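Local coordinates for protein glucosamine-6-phosphate deaminase (Bacillus subtilis, PDB 2BKX) that belongs to the glucosamine-6-phosphate isomerase/6-phosphogluconolactonase family, an enzyme family with a Rossmann-like fold, and holds fructose -6-phosphate in its pocket, at residues 57-68 with 92-102. Sequence-based numbering, arbitrary orientation. Where two conformers were deposited one is given.
Sequences SFQNITTVNLDE and IDSKPSRHFIP. With F6R (fructose -6-phosphate), chain C.
Asp93 turns its carboxylate to the backbone at the start of the turn from Phe58 to Ile61. OD1 takes the Phe58 backbone N-H on its syn side at 2.7 Å, nearly straight at 167°. OD2 accepts from Ser57 OG on its syn side and from Gln59 NE2 on its anti side, both from one face of the carboxylate plane. The Phe58 ring stands almost perpendicular to that plane. Ile92 CG2 lies over one ring face, a CH-pi contact 3.9 Å from the centroid. Nearby, Lys95 NZ bonds to Gln59 O.

Farther on, strand 99-100 pairs in parallel with strand 62-69 and closes a beta-alpha-beta unit whose crossover includes helix 80-89. Thr63 N bonds to Arg98 O, Phe100 N to Thr63 O, and Asn65 N to Phe100 O. Just past these residues, Leu66 and Asp67 line the fructose -6-phosphate pocket. The Arg98 chain bends twice (chi2 -63°, chi3 -67°), which brings its guanidinium edge to Thr62; NE (3.0 Å) and NH2 (2.9 Å) both reach Thr62 OG1. Thr62 CG2 meets the Phe100 ring edge. Thr63 OG1 and His99 ND1 share a 2.7 Å hydrogen bond at the ring edge, close to its plane, while Ser94 OG bonds to NE2.

The Asp93 carboxylate thus ties down the turn, and bonds at both nitrogens should hold the His99 ring against rotation.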
# COMPACT_ATOMS: atom_id res chain seq x y z
N SER A 57 -8.20 16.30 -11.47
CA SER A 57 -8.74 16.78 -10.18
C SER A 57 -8.96 15.65 -9.18
O SER A 57 -9.49 14.59 -9.50
CB SER A 57 -10.08 17.47 -10.37
OG SER A 57 -10.59 17.94 -9.10
N PHE A 58 -8.63 15.92 -7.93
CA PHE A 58 -8.82 15.00 -6.83
C PHE A 58 -9.94 15.47 -5.88
O PHE A 58 -10.08 14.99 -4.76
CB PHE A 58 -7.47 14.84 -6.10
CG PHE A 58 -6.31 14.38 -7.01
CD1 PHE A 58 -5.61 15.27 -7.80
CD2 PHE A 58 -5.87 13.06 -6.99
CE1 PHE A 58 -4.54 14.84 -8.63
CE2 PHE A 58 -4.81 12.63 -7.82
CZ PHE A 58 -4.15 13.52 -8.63
N GLN A 59 -10.76 16.41 -6.34
CA GLN A 59 -11.70 17.08 -5.44
C GLN A 59 -12.71 16.18 -4.72
O GLN A 59 -13.13 16.49 -3.61
CB GLN A 59 -12.44 18.22 -6.17
CG GLN A 59 -11.54 19.40 -6.37
CD GLN A 59 -12.22 20.67 -6.80
OE1 GLN A 59 -13.45 20.79 -6.80
NE2 GLN A 59 -11.39 21.66 -7.14
N ASN A 60 -13.12 15.09 -5.35
CA ASN A 60 -14.15 14.28 -4.75
C ASN A 60 -13.67 12.91 -4.29
O ASN A 60 -14.50 12.09 -3.86
CB ASN A 60 -15.38 14.20 -5.65
CG ASN A 60 -16.11 15.52 -5.68
OD1 ASN A 60 -16.78 15.89 -4.71
ND2 ASN A 60 -15.92 16.27 -6.74
N ILE A 61 -12.36 12.71 -4.31
CA ILE A 61 -11.81 11.41 -3.91
C ILE A 61 -11.81 11.25 -2.41
O ILE A 61 -11.79 12.23 -1.65
CB ILE A 61 -10.38 11.12 -4.48
CG1 ILE A 61 -9.26 11.90 -3.75
CG2 ILE A 61 -10.34 11.28 -5.99
CD1 ILE A 61 -7.86 11.35 -4.04
N THR A 62 -11.88 10.00 -2.01
CA THR A 62 -11.62 9.57 -0.63
C THR A 62 -10.46 8.61 -0.67
O THR A 62 -10.36 7.85 -1.62
CB THR A 62 -12.87 8.86 -0.04
OG1 THR A 62 -13.96 9.79 -0.04
CG2 THR A 62 -12.61 8.34 1.34
N THR A 63 -9.61 8.63 0.35
CA THR A 63 -8.53 7.63 0.42
C THR A 63 -8.47 6.94 1.76
O THR A 63 -8.79 7.54 2.81
CB THR A 63 -7.16 8.25 0.08
OG1 THR A 63 -6.74 9.16 1.10
CG2 THR A 63 -7.22 9.01 -1.23
N VAL A 64 -8.01 5.68 1.72
CA VAL A 64 -7.72 4.90 2.93
C VAL A 64 -6.33 4.31 2.75
O VAL A 64 -5.99 3.76 1.68
CB VAL A 64 -8.76 3.80 3.23
CG1 VAL A 64 -10.08 4.45 3.58
CG2 VAL A 64 -8.97 2.87 2.08
N ASN A 65 -5.50 4.43 3.78
CA ASN A 65 -4.16 3.88 3.73
C ASN A 65 -4.10 2.51 4.39
O ASN A 65 -4.87 2.20 5.31
CB ASN A 65 -3.14 4.82 4.37
CG ASN A 65 -2.39 5.63 3.36
OD1 ASN A 65 -1.18 5.35 3.07
ND2 ASN A 65 -3.06 6.57 2.76
N LEU A 66 -3.16 1.70 3.93
CA LEU A 66 -2.96 0.36 4.46
C LEU A 66 -2.61 0.31 5.92
O LEU A 66 -3.05 -0.57 6.65
CB LEU A 66 -1.85 -0.36 3.68
CG LEU A 66 -2.17 -0.81 2.27
CD1 LEU A 66 -0.91 -1.19 1.51
CD2 LEU A 66 -3.11 -2.00 2.29
N ASP A 67 -1.72 1.21 6.34
CA ASP A 67 -1.04 0.98 7.60
C ASP A 67 -0.47 2.22 8.24
O ASP A 67 -0.37 3.29 7.62
CB ASP A 67 0.03 -0.13 7.46
CG ASP A 67 0.84 -0.07 6.23
OD1 ASP A 67 1.12 -1.21 5.79
OD2 ASP A 67 1.21 1.02 5.71
N GLU A 68 -0.11 2.09 9.51
CA GLU A 68 0.57 3.14 10.27
C GLU A 68 1.34 2.48 11.38
O GLU A 68 0.94 1.43 11.89
CB GLU A 68 -0.40 4.15 10.84
CG GLU A 68 0.18 5.27 11.70
CD GLU A 68 1.19 6.16 10.98
OE1 GLU A 68 2.30 5.68 10.64
OE2 GLU A 68 0.84 7.34 10.72
N ILE A 92 -2.22 18.22 -3.98
CA ILE A 92 -3.43 17.97 -4.75
C ILE A 92 -4.63 18.76 -4.21
O ILE A 92 -4.57 19.31 -3.11
CB ILE A 92 -3.77 16.45 -4.80
CG1 ILE A 92 -4.05 15.89 -3.40
CG2 ILE A 92 -2.62 15.68 -5.46
CD1 ILE A 92 -4.50 14.44 -3.41
N ASP A 93 -5.72 18.79 -4.96
CA ASP A 93 -6.90 19.58 -4.62
C ASP A 93 -7.99 18.73 -4.02
O ASP A 93 -9.18 18.92 -4.28
CB ASP A 93 -7.44 20.32 -5.89
CG ASP A 93 -7.95 19.35 -6.99
OD1 ASP A 93 -7.49 18.20 -7.05
OD2 ASP A 93 -8.81 19.76 -7.81
N SER A 94 -7.60 17.79 -3.17
CA SER A 94 -8.56 16.95 -2.46
C SER A 94 -9.23 17.68 -1.31
O SER A 94 -8.82 18.78 -0.95
CB SER A 94 -7.82 15.71 -1.95
OG SER A 94 -6.82 16.10 -1.05
N LYS A 95 -10.24 17.06 -0.70
CA LYS A 95 -10.76 17.51 0.60
C LYS A 95 -9.97 16.78 1.68
O LYS A 95 -10.09 15.56 1.84
CB LYS A 95 -12.24 17.18 0.76
CG LYS A 95 -13.16 17.89 -0.23
CD LYS A 95 -14.61 17.57 0.11
CE LYS A 95 -15.55 18.15 -0.93
NZ LYS A 95 -15.46 17.43 -2.23
N PRO A 96 -9.15 17.51 2.45
CA PRO A 96 -8.29 16.83 3.44
C PRO A 96 -8.99 15.90 4.41
O PRO A 96 -8.38 14.94 4.87
CB PRO A 96 -7.60 17.99 4.16
CG PRO A 96 -7.55 19.08 3.15
CD PRO A 96 -8.82 18.95 2.36
N SER A 97 -10.23 16.21 4.80
CA SER A 97 -10.92 15.36 5.77
C SER A 97 -11.33 14.01 5.20
O SER A 97 -11.80 13.16 5.95
CB SER A 97 -12.11 16.09 6.35
OG SER A 97 -13.05 16.36 5.34
N ARG A 98 -11.16 13.82 3.90
CA ARG A 98 -11.51 12.56 3.26
C ARG A 98 -10.30 11.66 3.03
O ARG A 98 -10.40 10.69 2.29
CB ARG A 98 -12.29 12.79 1.98
CG ARG A 98 -13.67 13.43 2.25
CD ARG A 98 -14.60 12.55 3.07
NE ARG A 98 -14.99 11.37 2.30
CZ ARG A 98 -15.91 10.47 2.65
NH1 ARG A 98 -16.57 10.56 3.80
NH2 ARG A 98 -16.18 9.49 1.82
N HIS A 99 -9.18 11.95 3.70
CA HIS A 99 -8.00 11.09 3.68
C HIS A 99 -7.94 10.42 5.04
O HIS A 99 -7.82 11.10 6.06
CB HIS A 99 -6.72 11.90 3.47
CG HIS A 99 -6.62 12.57 2.13
ND1 HIS A 99 -6.74 11.86 0.95
CD2 HIS A 99 -6.40 13.87 1.77
CE1 HIS A 99 -6.63 12.70 -0.07
NE2 HIS A 99 -6.45 13.93 0.40
N PHE A 100 -8.00 9.09 5.06
CA PHE A 100 -8.04 8.31 6.26
C PHE A 100 -6.81 7.40 6.36
O PHE A 100 -6.38 6.77 5.39
CB PHE A 100 -9.31 7.46 6.27
CG PHE A 100 -10.57 8.30 6.19
CD1 PHE A 100 -11.35 8.31 5.05
CD2 PHE A 100 -10.93 9.13 7.23
CE1 PHE A 100 -12.49 9.09 4.99
CE2 PHE A 100 -12.07 9.89 7.16
CZ PHE A 100 -12.85 9.87 6.06
N ILE A 101 -6.24 7.36 7.57
CA ILE A 101 -5.07 6.57 7.87
C ILE A 101 -5.24 6.11 9.33
O ILE A 101 -5.72 6.89 10.16
CB ILE A 101 -3.79 7.43 7.72
CG1 ILE A 101 -3.70 8.11 6.32
CG2 ILE A 101 -2.56 6.63 8.04
CD1 ILE A 101 -2.55 9.07 6.16
N PRO A 102 -4.86 4.87 9.66
CA PRO A 102 -5.05 4.46 11.08
C PRO A 102 -4.26 5.33 12.03
O PRO A 102 -3.16 5.75 11.69
CB PRO A 102 -4.53 3.03 11.08
CG PRO A 102 -4.62 2.60 9.68
CD PRO A 102 -4.33 3.78 8.84
C1 F6R C . 2.94 0.01 2.32
C2 F6R C . 2.96 -1.35 2.99
C3 F6R C . 4.13 -2.35 2.94
C4 F6R C . 5.17 -2.04 1.84
C5 F6R C . 6.31 -3.04 1.78
C6 F6R C . 7.33 -2.66 0.72
O1 F6R C . 1.91 0.86 2.86
O2 F6R C . 1.95 -1.69 3.56
O3 F6R C . 3.62 -3.63 2.64
O4 F6R C . 4.49 -2.01 0.59
O5 F6R C . 6.94 -3.20 3.04
O6 F6R C . 7.97 -1.43 1.11
P F6R C . 8.91 -0.68 0.07
O1P F6R C . 8.01 -0.14 -1.01
O2P F6R C . 9.85 -1.72 -0.48
O3P F6R C . 9.59 0.42 0.83
O HOH W 1 -11.56 14.87 -1.81
O HOH W 2 -5.42 7.86 3.02